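Local coordinates for protein glutathione S-transferase (Natrialba magadii ATCC 43099, PDB 6GZF) that belongs to the Xi class of glutathione transferases, related to glutathionyl-hydroquinone reductases, and probably transfers glutathione to or from its substrates, at residues S61-W66 and E295-T300; S84-D89 and G105-H110; L11-W16 and A125-C130; G96-P101 and V114-E119. All coordinates share one frame; numbering follows the deposited sequence.

Contact 1: S61-W66 and E295-T300; sequences SYACPW and EHYYTT
Tyr297 meets segment 61-66 with one edge and the tip of its phenol. Its CE1 lies 3.3 Å from Ala63 O, which sits in the plane of the ring. Its OH rests 3.2 Å from Pro65 CD, with the two side chains crossing at a slant. CG of Tyr297 lies beside the backbone N and anti to the carbonyl carbon (chi1 -74°), which sends the ring off the helix toward the loop. The hydroxyl hydrogen-bonds to the OH of Tyr196, a predicted proton donor or acceptor. His296 takes a different first torsion, with CG anti to the backbone N (chi1 174°). Its CB touches Ala63 CB at 3.5 Å, and its CD2 lies over a face of the Tyr297 ring near the rim. Its ND1 bonds to Pro90 O. On the loop side, Ser61 OG accepts from Ala63 N at 3.2 Å, an ST turn just ahead of the predicted nucleophile Cys64. A phenylalanine in place of Tyr297 would probably leave the Tyr196 hydroxyl without this mate and open a gap beside Pro65 CD. Tyr297 is itself predicted to lower the pKa of the active-site cysteine. The contact joins the thioredoxin-like domain, at the start of helix 65-77, to the end of helix 290-299 in the C-terminal domain, with Tyr254 and Val253 of helix 250-254 packed alongside.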
loop_
_atom_site.group_PDB
_atom_site.type_symbol
_atom_site.label_atom_id
_atom_site.label_comp_id
_atom_site.label_asym_id
_atom_site.label_seq_id
_atom_site.Cartn_x
_atom_site.Cartn_y
_atom_site.Cartn_z
ATOM N N SER A 61 -15.221 -18.826 -1.491
ATOM C CA SER A 61 -13.890 -18.587 -0.957
ATOM C C SER A 61 -14.045 -17.611 0.200
ATOM O O SER A 61 -14.861 -16.693 0.129
ATOM C CB SER A 61 -12.952 -18.025 -2.026
ATOM O OG SER A 61 -11.738 -17.567 -1.454
ATOM N N TYR A 62 -13.280 -17.808 1.268
ATOM C CA TYR A 62 -13.354 -16.907 2.411
ATOM C C TYR A 62 -12.743 -15.549 2.082
ATOM O O TYR A 62 -12.978 -14.567 2.784
ATOM C CB TYR A 62 -12.650 -17.513 3.628
ATOM C CG TYR A 62 -13.502 -18.475 4.424
ATOM C CD1 TYR A 62 -14.675 -18.052 5.035
ATOM C CD2 TYR A 62 -13.123 -19.801 4.583
ATOM C CE1 TYR A 62 -15.454 -18.926 5.768
ATOM C CE2 TYR A 62 -13.894 -20.682 5.316
ATOM C CZ TYR A 62 -15.058 -20.240 5.906
ATOM O OH TYR A 62 -15.830 -21.115 6.638
ATOM N N ALA A 63 -11.966 -15.499 1.005
ATOM C CA ALA A 63 -11.248 -14.287 0.629
ATOM C C ALA A 63 -12.094 -13.359 -0.237
ATOM O O ALA A 63 -11.910 -12.141 -0.221
ATOM C CB ALA A 63 -9.967 -14.650 -0.092
ATOM N N CYS A 64 -13.015 -13.937 -0.998
ATOM C CA CYS A 64 -13.852 -13.158 -1.905
ATOM C C CYS A 64 -14.983 -12.456 -1.157
ATOM O O CYS A 64 -15.774 -13.104 -0.472
ATOM C CB CYS A 64 -14.423 -14.057 -3.002
ATOM S SG CYS A 64 -15.167 -13.170 -4.385
ATOM N N PRO A 65 -15.066 -11.123 -1.293
ATOM C CA PRO A 65 -16.086 -10.320 -0.610
ATOM C C PRO A 65 -17.473 -10.522 -1.211
ATOM O O PRO A 65 -18.478 -10.227 -0.565
ATOM C CB PRO A 65 -15.601 -8.887 -0.827
ATOM C CG PRO A 65 -14.882 -8.944 -2.126
ATOM C CD PRO A 65 -14.207 -10.295 -2.156
ATOM N N TRP A 66 -17.518 -11.017 -2.441
ATOM C CA TRP A 66 -18.782 -11.296 -3.106
ATOM C C TRP A 66 -19.360 -12.601 -2.574
ATOM O O TRP A 66 -20.548 -12.685 -2.262
ATOM C CB TRP A 66 -18.584 -11.349 -4.620
ATOM C CG TRP A 66 -17.841 -10.153 -5.124
ATOM C CD1 TRP A 66 -16.500 -10.059 -5.360
ATOM C CD2 TRP A 66 -18.391 -8.864 -5.419
ATOM N NE1 TRP A 66 -16.184 -8.796 -5.797
ATOM C CE2 TRP A 66 -17.328 -8.042 -5.841
ATOM C CE3 TRP A 66 -19.681 -8.327 -5.374
ATOM C CZ2 TRP A 66 -17.515 -6.713 -6.213
ATOM C CZ3 TRP A 66 -19.865 -7.008 -5.747
ATOM C CH2 TRP A 66 -18.788 -6.217 -6.163
ATOM N N GLU A 295 -3.839 -13.995 2.303
ATOM C CA GLU A 295 -3.082 -14.943 1.493
ATOM C C GLU A 295 -3.470 -14.848 0.023
ATOM O O GLU A 295 -2.617 -14.922 -0.862
ATOM C CB GLU A 295 -3.290 -16.376 1.991
ATOM C CG GLU A 295 -2.455 -17.407 1.241
ATOM C CD GLU A 295 -2.769 -18.833 1.641
ATOM O OE1 GLU A 295 -3.440 -19.027 2.676
ATOM O OE2 GLU A 295 -2.343 -19.759 0.917
ATOM N N HIS A 296 -4.762 -14.685 -0.233
ATOM C CA HIS A 296 -5.256 -14.601 -1.601
ATOM C C HIS A 296 -4.757 -13.347 -2.306
ATOM O O HIS A 296 -4.065 -13.428 -3.313
ATOM C CB HIS A 296 -6.786 -14.634 -1.621
ATOM C CG HIS A 296 -7.378 -14.416 -2.979
ATOM N ND1 HIS A 296 -7.470 -15.415 -3.925
ATOM C CD2 HIS A 296 -7.914 -13.309 -3.549
ATOM C CE1 HIS A 296 -8.033 -14.934 -5.017
ATOM N NE2 HIS A 296 -8.313 -13.658 -4.817
ATOM N N TYR A 297 -5.097 -12.185 -1.768
ATOM C CA TYR A 297 -4.825 -10.933 -2.462
ATOM C C TYR A 297 -3.337 -10.629 -2.626
ATOM O O TYR A 297 -2.943 -9.974 -3.588
ATOM C CB TYR A 297 -5.515 -9.780 -1.738
ATOM C CG TYR A 297 -7.008 -9.757 -1.960
ATOM C CD1 TYR A 297 -7.849 -10.585 -1.230
ATOM C CD2 TYR A 297 -7.575 -8.918 -2.909
ATOM C CE1 TYR A 297 -9.213 -10.574 -1.434
ATOM C CE2 TYR A 297 -8.938 -8.899 -3.120
ATOM C CZ TYR A 297 -9.753 -9.729 -2.380
ATOM O OH TYR A 297 -11.112 -9.716 -2.586
ATOM N N TYR A 298 -2.511 -11.111 -1.705
ATOM C CA TYR A 298 -1.089 -10.783 -1.743
ATOM C C TYR A 298 -0.234 -11.793 -2.514
ATOM O O TYR A 298 0.892 -11.477 -2.894
ATOM C CB TYR A 298 -0.541 -10.628 -0.320
ATOM C CG TYR A 298 -0.912 -9.313 0.336
ATOM C CD1 TYR A 298 -0.273 -8.132 -0.023
ATOM C CD2 TYR A 298 -1.892 -9.253 1.318
ATOM C CE1 TYR A 298 -0.606 -6.928 0.570
ATOM C CE2 TYR A 298 -2.231 -8.053 1.918
ATOM C CZ TYR A 298 -1.585 -6.895 1.540
ATOM O OH TYR A 298 -1.918 -5.698 2.133
ATOM N N THR A 299 -0.756 -12.993 -2.752
ATOM C CA THR A 299 0.033 -14.028 -3.428
ATOM C C THR A 299 -0.592 -14.556 -4.724
ATOM O O THR A 299 0.026 -15.356 -5.425
ATOM C CB THR A 299 0.288 -15.237 -2.501
ATOM O OG1 THR A 299 -0.911 -16.013 -2.378
ATOM C CG2 THR A 299 0.749 -14.782 -1.126
ATOM N N THR A 300 -1.803 -14.111 -5.045
ATOM C CA THR A 300 -2.508 -14.608 -6.227
ATOM C C THR A 300 -2.425 -13.580 -7.363
ATOM O O THR A 300 -2.674 -13.896 -8.528
ATOM C CB THR A 300 -3.988 -14.972 -5.867
ATOM O OG1 THR A 300 -4.036 -16.312 -5.361
ATOM C CG2 THR A 300 -4.943 -14.865 -7.049
#

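Contact 2: S84-D89 and G105-H110; sequences SVSVVD and GCTHDH
Val87 and Thr107 meet at the edge of the thioredoxin-like sheet, where strand 84-87 is outermost and the loop 105-110 crosses its edge. Thr107 holds OG1 between its backbone N and carbonyl carbon (chi1 69°). From there OG1 accepts from Val87 N at 3.0 Å. The Thr107 backbone N returns a bond to Val87 O at 3.1 Å. One residue thus takes up both polar backbone atoms of Val87. Val87 CG1, anti to its own N (chi1 -179°), comes within 3.3 Å of Gly105 O. Farther along, Ser86 OG meets ND1 at the edge of the His110 ring. This hydrogen bond is modelled too short for its length to be trusted, and either group could donate. Ser86 OG also bonds to His57 NE2 on strand 56-60. Cys106 SG lies 4.1 Å from both Val88 O and Asp89 CA. A water closes the pairing, donating to Val87 O at 2.9 Å and to Thr107 O at 2.6 Å.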
loop_
_atom_site.group_PDB
_atom_site.type_symbol
_atom_site.label_atom_id
_atom_site.label_comp_id
_atom_site.label_asym_id
_atom_site.label_seq_id
_atom_site.Cartn_x
_atom_site.Cartn_y
_atom_site.Cartn_z
ATOM N N SER A 84 -25.747 -26.499 2.469
ATOM C CA SER A 84 -24.370 -26.932 2.678
ATOM C C SER A 84 -23.388 -26.036 1.930
ATOM O O SER A 84 -23.775 -25.303 1.018
ATOM C CB SER A 84 -24.199 -28.385 2.239
ATOM O OG SER A 84 -24.516 -28.543 0.867
ATOM N N VAL A 85 -22.117 -26.100 2.312
ATOM C CA VAL A 85 -21.117 -25.206 1.741
ATOM C C VAL A 85 -19.744 -25.868 1.590
ATOM O O VAL A 85 -19.308 -26.634 2.450
ATOM C CB VAL A 85 -20.980 -23.920 2.598
ATOM C CG1 VAL A 85 -20.581 -24.258 4.029
ATOM C CG2 VAL A 85 -19.992 -22.949 1.971
ATOM N N SER A 86 -19.083 -25.583 0.471
ATOM C CA SER A 86 -17.706 -26.005 0.253
ATOM C C SER A 86 -16.802 -24.782 0.138
ATOM O O SER A 86 -17.182 -23.777 -0.463
ATOM C CB SER A 86 -17.592 -26.870 -1.005
ATOM O OG SER A 86 -18.246 -28.115 -0.832
ATOM N N VAL A 87 -15.610 -24.867 0.717
ATOM C CA VAL A 87 -14.672 -23.751 0.688
ATOM C C VAL A 87 -13.464 -24.060 -0.186
ATOM O O VAL A 87 -12.712 -24.997 0.086
ATOM C CB VAL A 87 -14.187 -23.385 2.099
ATOM C CG1 VAL A 87 -13.242 -22.200 2.035
ATOM C CG2 VAL A 87 -15.372 -23.077 3.000
ATOM N N VAL A 88 -13.279 -23.262 -1.232
ATOM C CA VAL A 88 -12.181 -23.466 -2.168
ATOM C C VAL A 88 -10.868 -22.903 -1.633
ATOM O O VAL A 88 -10.854 -22.108 -0.693
ATOM C CB VAL A 88 -12.483 -22.821 -3.534
ATOM C CG1 VAL A 88 -13.779 -23.374 -4.106
ATOM C CG2 VAL A 88 -12.569 -21.314 -3.397
ATOM N N ASP A 89 -9.767 -23.331 -2.243
ATOM C CA ASP A 89 -8.429 -22.873 -1.879
ATOM C C ASP A 89 -8.293 -21.368 -2.113
ATOM O O ASP A 89 -8.532 -20.887 -3.221
ATOM C CB ASP A 89 -7.381 -23.647 -2.692
ATOM C CG ASP A 89 -5.965 -23.490 -2.155
ATOM O OD1 ASP A 89 -5.694 -22.540 -1.393
ATOM O OD2 ASP A 89 -5.109 -24.327 -2.509
ATOM N N GLY A 105 -9.071 -24.464 6.702
ATOM C CA GLY A 105 -10.219 -23.653 6.336
ATOM C C GLY A 105 -10.883 -24.101 5.049
ATOM O O GLY A 105 -12.001 -23.688 4.740
ATOM N N CYS A 106 -10.195 -24.954 4.298
ATOM C CA CYS A 106 -10.702 -25.425 3.015
ATOM C C CYS A 106 -11.309 -26.817 3.131
ATOM O O CYS A 106 -10.962 -27.583 4.029
ATOM C CB CYS A 106 -9.584 -25.436 1.974
ATOM S SG CYS A 106 -8.506 -23.997 2.037
ATOM N N THR A 107 -12.219 -27.135 2.217
ATOM C CA THR A 107 -12.833 -28.457 2.175
ATOM C C THR A 107 -12.710 -29.059 0.782
ATOM O O THR A 107 -11.972 -28.552 -0.064
ATOM C CB THR A 107 -14.324 -28.412 2.568
ATOM O OG1 THR A 107 -15.072 -27.730 1.554
ATOM C CG2 THR A 107 -14.512 -27.703 3.903
ATOM N N HIS A 108 -13.440 -30.144 0.551
ATOM C CA HIS A 108 -13.491 -30.765 -0.765
ATOM C C HIS A 108 -14.823 -30.452 -1.435
ATOM O O HIS A 108 -15.769 -30.019 -0.776
ATOM C CB HIS A 108 -13.300 -32.278 -0.658
ATOM C CG HIS A 108 -14.414 -32.977 0.058
ATOM N ND1 HIS A 108 -14.495 -33.038 1.433
ATOM C CD2 HIS A 108 -15.497 -33.642 -0.410
ATOM C CE1 HIS A 108 -15.577 -33.710 1.779
ATOM N NE2 HIS A 108 -16.203 -34.089 0.680
ATOM N N ASP A 109 -14.894 -30.667 -2.743
ATOM C CA ASP A 109 -16.150 -30.518 -3.464
ATOM C C ASP A 109 -17.121 -31.607 -3.020
ATOM O O ASP A 109 -17.009 -32.758 -3.440
ATOM C CB ASP A 109 -15.919 -30.577 -4.975
ATOM C CG ASP A 109 -17.211 -30.699 -5.761
ATOM O OD1 ASP A 109 -18.222 -30.089 -5.354
ATOM O OD2 ASP A 109 -17.216 -31.407 -6.791
ATOM N N HIS A 110 -18.070 -31.236 -2.166
ATOM C CA HIS A 110 -18.997 -32.198 -1.577
ATOM C C HIS A 110 -19.895 -32.880 -2.607
ATOM O O HIS A 110 -20.442 -33.951 -2.345
ATOM C CB HIS A 110 -19.869 -31.514 -0.520
ATOM C CG HIS A 110 -19.113 -31.059 0.689
ATOM N ND1 HIS A 110 -18.381 -29.892 0.714
ATOM C CD2 HIS A 110 -18.976 -31.615 1.916
ATOM C CE1 HIS A 110 -17.827 -29.747 1.906
ATOM N NE2 HIS A 110 -18.172 -30.780 2.653
HETATM O O HOH W 1 -10.518 -26.563 -0.880
#

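Contact 3: L11-W16 and A125-C130; sequences LVDGEW and APDVTC
With chi1 at -64°, Thr129 holds OG1 beside its own backbone N, facing Asp13. There OG1 accepts a fairly straight bond of 2.8 Å from Asp13 N. Asp127 swings CG anti to its backbone N (chi1 -164°), which lays its carboxylate next to that of Asp13. The two acids point the same way, with OD1 of Asp13 4.2 Å from OD1 of Asp127 and their planes 22° apart. They sit at the surface, where solvent may ease the repulsion. Such paired surface acids are consistent with a protein from a haloalkaliphile. Asp13 and Gly14 form the two-residue turn of a beta hairpin, with backbone angles of type I'. Gly14 N donates to Val128 O at 3.0 Å. The positive phi of Gly14 favours glycine, and a CB there would probably crowd Pro126 O. At the other end, Leu11 and Cys130 form a single antiparallel hydrogen-bonded bridge. Leu11 N reaches Cys130 O and Cys130 N reaches Leu11 O, each at 3.0 Å. The Leu11 and Val128 side chains cross at about a right angle, with Leu11 CD2 3.7 Å from Val128 CG1. The N-terminal hairpin of strands 10-12 and 15-17 thus lies against the loop that follows helix 117-124. Leu11 also packs on Tyr121 and Val122 of that helix, and Phe37 touches Val128.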
loop_
_atom_site.group_PDB
_atom_site.type_symbol
_atom_site.label_atom_id
_atom_site.label_comp_id
_atom_site.label_asym_id
_atom_site.label_seq_id
_atom_site.Cartn_x
_atom_site.Cartn_y
_atom_site.Cartn_z
ATOM N N LEU A 11 -12.979 -19.507 -19.390
ATOM C CA LEU A 11 -13.524 -20.669 -20.072
ATOM C C LEU A 11 -14.148 -20.198 -21.383
ATOM O O LEU A 11 -15.024 -19.338 -21.376
ATOM C CB LEU A 11 -14.555 -21.376 -19.189
ATOM C CG LEU A 11 -14.625 -22.905 -19.206
ATOM C CD1 LEU A 11 -13.269 -23.518 -18.918
ATOM C CD2 LEU A 11 -15.644 -23.390 -18.189
ATOM N N VAL A 12 -13.685 -20.741 -22.504
ATOM C CA VAL A 12 -14.182 -20.313 -23.810
ATOM C C VAL A 12 -14.756 -21.484 -24.599
ATOM O O VAL A 12 -14.020 -22.383 -25.008
ATOM C CB VAL A 12 -13.075 -19.638 -24.644
ATOM C CG1 VAL A 12 -13.610 -19.237 -26.010
ATOM C CG2 VAL A 12 -12.520 -18.427 -23.909
ATOM N N ASP A 13 -16.071 -21.457 -24.809
ATOM C CA ASP A 13 -16.791 -22.547 -25.465
ATOM C C ASP A 13 -16.495 -23.883 -24.788
ATOM O O ASP A 13 -16.338 -24.906 -25.453
ATOM C CB ASP A 13 -16.442 -22.614 -26.955
ATOM C CG ASP A 13 -16.948 -21.409 -27.728
ATOM O OD1 ASP A 13 -17.915 -20.767 -27.264
ATOM O OD2 ASP A 13 -16.381 -21.107 -28.800
ATOM N N GLY A 14 -16.413 -23.858 -23.460
ATOM C CA GLY A 14 -16.153 -25.055 -22.682
ATOM C C GLY A 14 -14.683 -25.421 -22.610
ATOM O O GLY A 14 -14.335 -26.539 -22.231
ATOM N N GLU A 15 -13.817 -24.478 -22.967
ATOM C CA GLU A 15 -12.380 -24.733 -22.987
ATOM C C GLU A 15 -11.604 -23.767 -22.097
ATOM O O GLU A 15 -11.756 -22.549 -22.198
ATOM C CB GLU A 15 -11.848 -24.657 -24.419
ATOM C CG GLU A 15 -12.412 -25.718 -25.348
ATOM C CD GLU A 15 -11.903 -27.108 -25.020
ATOM O OE1 GLU A 15 -10.732 -27.230 -24.603
ATOM O OE2 GLU A 15 -12.674 -28.079 -25.179
ATOM N N TRP A 16 -10.765 -24.326 -21.229
ATOM C CA TRP A 16 -9.931 -23.531 -20.335
ATOM C C TRP A 16 -8.783 -22.888 -21.104
ATOM O O TRP A 16 -8.051 -23.567 -21.826
ATOM C CB TRP A 16 -9.397 -24.407 -19.198
ATOM C CG TRP A 16 -8.726 -23.655 -18.082
ATOM C CD1 TRP A 16 -7.424 -23.763 -17.690
ATOM C CD2 TRP A 16 -9.328 -22.690 -17.206
ATOM N NE1 TRP A 16 -7.177 -22.927 -16.629
ATOM C CE2 TRP A 16 -8.330 -22.257 -16.313
ATOM C CE3 TRP A 16 -10.614 -22.152 -17.094
ATOM C CZ2 TRP A 16 -8.576 -21.310 -15.319
ATOM C CZ3 TRP A 16 -10.855 -21.212 -16.108
ATOM C CH2 TRP A 16 -9.842 -20.800 -15.235
ATOM N N ALA A 125 -22.671 -26.416 -17.849
ATOM C CA ALA A 125 -22.807 -25.833 -19.179
ATOM C C ALA A 125 -21.588 -26.158 -20.040
ATOM O O ALA A 125 -20.632 -25.385 -20.085
ATOM C CB ALA A 125 -23.008 -24.331 -19.082
ATOM N N PRO A 126 -21.629 -27.308 -20.732
ATOM C CA PRO A 126 -20.526 -27.882 -21.519
ATOM C C PRO A 126 -19.897 -26.946 -22.555
ATOM O O PRO A 126 -18.781 -27.214 -22.998
ATOM C CB PRO A 126 -21.183 -29.082 -22.224
ATOM C CG PRO A 126 -22.662 -28.929 -22.010
ATOM C CD PRO A 126 -22.811 -28.185 -20.733
ATOM N N ASP A 127 -20.587 -25.876 -22.934
ATOM C CA ASP A 127 -20.079 -24.978 -23.969
ATOM C C ASP A 127 -20.004 -23.535 -23.471
ATOM O O ASP A 127 -19.956 -22.593 -24.263
ATOM C CB ASP A 127 -20.962 -25.064 -25.218
ATOM C CG ASP A 127 -20.302 -24.464 -26.447
ATOM O OD1 ASP A 127 -19.115 -24.763 -26.691
ATOM O OD2 ASP A 127 -20.972 -23.690 -27.165
ATOM N N VAL A 128 -19.979 -23.366 -22.153
ATOM C CA VAL A 128 -20.068 -22.039 -21.551
ATOM C C VAL A 128 -18.830 -21.182 -21.830
ATOM O O VAL A 128 -17.706 -21.684 -21.898
ATOM C CB VAL A 128 -20.295 -22.136 -20.019
ATOM C CG1 VAL A 128 -19.056 -22.669 -19.312
ATOM C CG2 VAL A 128 -20.711 -20.790 -19.445
ATOM N N THR A 129 -19.057 -19.886 -22.019
ATOM C CA THR A 129 -17.975 -18.918 -22.127
ATOM C C THR A 129 -18.119 -17.886 -21.011
ATOM O O THR A 129 -18.961 -16.993 -21.088
ATOM C CB THR A 129 -17.962 -18.214 -23.497
ATOM O OG1 THR A 129 -17.706 -19.178 -24.527
ATOM C CG2 THR A 129 -16.880 -17.146 -23.539
ATOM N N CYS A 130 -17.303 -18.021 -19.970
ATOM C CA CYS A 130 -17.450 -17.189 -18.781
ATOM C C CYS A 130 -16.188 -17.144 -17.932
ATOM O O CYS A 130 -15.152 -17.698 -18.300
ATOM C CB CYS A 130 -18.606 -17.701 -17.922
ATOM S SG CYS A 130 -18.314 -19.341 -17.217
#

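Contact 4: G96-P101 and V114-E119; sequences GWQFTP and VDYLRE
Val114 sets CG2 3.5 Å from Phe99 CE1, with the two side chains slanting across each other. Asp115 follows, and its O accepts from Phe99 N at 2.9 Å. Tyr116 brings CD1, at its ring edge, to 3.4 Å from Gln98 CB. The Gln98 amide lies alongside, 24° from the ring plane, and its NE2 bonds to Asp89. Leu117 N donates to Trp97 O at 2.8 Å in a nearly straight bond. Its CB meets Trp97 CB at 3.7 Å, and its CD1 lies 3.9 Å from Phe99 CZ. An alanine in place of Phe99 would probably open a gap between Val114 and Leu117. Arg118 N reaches Trp97 O through a water that donates to that carbonyl. Glu119 OE2 accepts from Tyr116 N, which comes from above the carboxylate plane, at the start of helix 117-124. Backbone bonds and apolar packing therefore fix the main chain of Trp97, a predicted glutathione-binding residue, against the helix start, while its indole leads away from it.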
loop_
_atom_site.group_PDB
_atom_site.type_symbol
_atom_site.label_atom_id
_atom_site.label_comp_id
_atom_site.label_asym_id
_atom_site.label_seq_id
_atom_site.Cartn_x
_atom_site.Cartn_y
_atom_site.Cartn_z
ATOM N N GLY A 96 -7.393 -21.746 -11.971
ATOM C CA GLY A 96 -8.460 -21.012 -11.312
ATOM C C GLY A 96 -8.732 -21.531 -9.913
ATOM O O GLY A 96 -7.859 -22.137 -9.294
ATOM N N TRP A 97 -9.943 -21.287 -9.415
ATOM C CA TRP A 97 -10.346 -21.768 -8.095
ATOM C C TRP A 97 -10.179 -23.280 -7.991
ATOM O O TRP A 97 -10.718 -24.027 -8.806
ATOM C CB TRP A 97 -11.800 -21.390 -7.796
ATOM C CG TRP A 97 -12.050 -19.923 -7.592
ATOM C CD1 TRP A 97 -12.856 -19.118 -8.345
ATOM C CD2 TRP A 97 -11.509 -19.089 -6.557
ATOM N NE1 TRP A 97 -12.845 -17.837 -7.849
ATOM C CE2 TRP A 97 -12.025 -17.793 -6.752
ATOM C CE3 TRP A 97 -10.633 -19.314 -5.490
ATOM C CZ2 TRP A 97 -11.696 -16.725 -5.919
ATOM C CZ3 TRP A 97 -10.309 -18.252 -4.662
ATOM C CH2 TRP A 97 -10.839 -16.974 -4.882
ATOM N N GLN A 98 -9.429 -23.726 -6.988
ATOM C CA GLN A 98 -9.176 -25.150 -6.809
ATOM C C GLN A 98 -9.592 -25.632 -5.424
ATOM O O GLN A 98 -9.785 -24.832 -4.507
ATOM C CB GLN A 98 -7.698 -25.465 -7.044
ATOM C CG GLN A 98 -6.760 -24.902 -5.992
ATOM C CD GLN A 98 -5.308 -25.230 -6.275
ATOM O OE1 GLN A 98 -4.982 -25.824 -7.303
ATOM N NE2 GLN A 98 -4.425 -24.844 -5.360
ATOM N N PHE A 99 -9.732 -26.946 -5.283
ATOM C CA PHE A 99 -10.095 -27.544 -4.005
ATOM C C PHE A 99 -8.885 -28.199 -3.345
ATOM O O PHE A 99 -8.248 -29.078 -3.925
ATOM C CB PHE A 99 -11.217 -28.568 -4.190
ATOM C CG PHE A 99 -12.527 -27.962 -4.604
ATOM C CD1 PHE A 99 -12.815 -27.747 -5.942
ATOM C CD2 PHE A 99 -13.471 -27.606 -3.656
ATOM C CE1 PHE A 99 -14.018 -27.188 -6.324
ATOM C CE2 PHE A 99 -14.676 -27.049 -4.032
ATOM C CZ PHE A 99 -14.951 -26.840 -5.368
ATOM N N THR A 100 -8.575 -27.756 -2.132
ATOM C CA THR A 100 -7.450 -28.289 -1.373
ATOM C C THR A 100 -7.889 -28.578 0.060
ATOM O O THR A 100 -7.658 -27.771 0.961
ATOM C CB THR A 100 -6.259 -27.313 -1.372
ATOM O OG1 THR A 100 -6.049 -26.812 -2.698
ATOM C CG2 THR A 100 -4.996 -28.008 -0.887
ATOM N N PRO A 101 -8.523 -29.741 0.273
ATOM C CA PRO A 101 -9.187 -30.085 1.538
ATOM C C PRO A 101 -8.248 -30.153 2.740
ATOM O O PRO A 101 -8.673 -29.853 3.855
ATOM C CB PRO A 101 -9.792 -31.463 1.251
ATOM C CG PRO A 101 -8.954 -32.026 0.152
ATOM C CD PRO A 101 -8.581 -30.848 -0.698
ATOM N N VAL A 114 -14.524 -32.582 -7.330
ATOM C CA VAL A 114 -13.705 -32.087 -8.429
ATOM C C VAL A 114 -12.422 -31.437 -7.919
ATOM O O VAL A 114 -12.366 -30.948 -6.791
ATOM C CB VAL A 114 -14.478 -31.075 -9.297
ATOM C CG1 VAL A 114 -15.695 -31.738 -9.922
ATOM C CG2 VAL A 114 -14.892 -29.870 -8.470
ATOM N N ASP A 115 -11.391 -31.443 -8.757
ATOM C CA ASP A 115 -10.127 -30.804 -8.420
ATOM C C ASP A 115 -10.255 -29.288 -8.502
ATOM O O ASP A 115 -9.747 -28.564 -7.647
ATOM C CB ASP A 115 -9.012 -31.289 -9.347
ATOM C CG ASP A 115 -8.752 -32.776 -9.220
ATOM O OD1 ASP A 115 -8.755 -33.287 -8.079
ATOM O OD2 ASP A 115 -8.546 -33.434 -10.262
ATOM N N TYR A 116 -10.946 -28.815 -9.534
ATOM C CA TYR A 116 -11.065 -27.384 -9.778
ATOM C C TYR A 116 -12.515 -26.965 -9.990
ATOM O O TYR A 116 -13.358 -27.773 -10.380
ATOM C CB TYR A 116 -10.218 -26.986 -10.986
ATOM C CG TYR A 116 -8.813 -27.539 -10.936
ATOM C CD1 TYR A 116 -7.855 -26.969 -10.112
ATOM C CD2 TYR A 116 -8.446 -28.633 -11.708
ATOM C CE1 TYR A 116 -6.570 -27.470 -10.054
ATOM C CE2 TYR A 116 -7.161 -29.142 -11.659
ATOM C CZ TYR A 116 -6.228 -28.556 -10.831
ATOM O OH TYR A 116 -4.948 -29.056 -10.777
ATOM N N LEU A 117 -12.795 -25.690 -9.736
ATOM C CA LEU A 117 -14.147 -25.156 -9.850
ATOM C C LEU A 117 -14.619 -25.110 -11.300
ATOM O O LEU A 117 -15.820 -25.136 -11.570
ATOM C CB LEU A 117 -14.217 -23.756 -9.236
ATOM C CG LEU A 117 -15.605 -23.230 -8.866
ATOM C CD1 LEU A 117 -16.139 -23.944 -7.635
ATOM C CD2 LEU A 117 -15.570 -21.723 -8.645
ATOM N N ARG A 118 -13.671 -25.043 -12.229
ATOM C CA ARG A 118 -14.000 -24.952 -13.647
ATOM C C ARG A 118 -14.658 -26.233 -14.154
ATOM O O ARG A 118 -15.409 -26.208 -15.128
ATOM C CB ARG A 118 -12.750 -24.632 -14.469
ATOM C CG ARG A 118 -11.551 -25.526 -14.194
ATOM C CD ARG A 118 -10.308 -24.967 -14.871
ATOM N NE ARG A 118 -9.140 -25.832 -14.729
ATOM C CZ ARG A 118 -8.791 -26.769 -15.605
ATOM N NH1 ARG A 118 -9.524 -26.968 -16.693
ATOM N NH2 ARG A 118 -7.710 -27.506 -15.395
ATOM N N GLU A 119 -14.378 -27.348 -13.485
ATOM C CA GLU A 119 -15.002 -28.621 -13.826
ATOM C C GLU A 119 -16.502 -28.577 -13.553
ATOM O O GLU A 119 -17.296 -29.161 -14.291
ATOM C CB GLU A 119 -14.359 -29.766 -13.041
ATOM C CG GLU A 119 -12.889 -29.988 -13.348
ATOM C CD GLU A 119 -12.268 -31.058 -12.471
ATOM O OE1 GLU A 119 -12.715 -32.222 -12.546
ATOM O OE2 GLU A 119 -11.336 -30.734 -11.706
HETATM O O HOH W 2 -11.454 -23.813 -11.371
#

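Contacts 1, 2 and 4 adjoin one another around the predicted active site. The Trp97 ring of contact 4 lies nearly parallel to the His296 ring of contact 1, with CH2 of Trp97 3.5 Å from CE1 of His296. The side chain of Trp97, a predicted glutathione-binding residue, is about 5 Å from that of Cys64, the predicted nucleophile. Contact 2 joins contact 4 through a probable hydrogen bond of 2.7 Å from Asp89 N to Gln98 O. It meets contact 1 where Val88 CG2 packs 3.6 Å from Ser61 CB. Contact 3 is more remote, its centre about 24 Å from that of contact 1. It connects through contact 4, where Trp16 and Arg118 form a cation-pi pair.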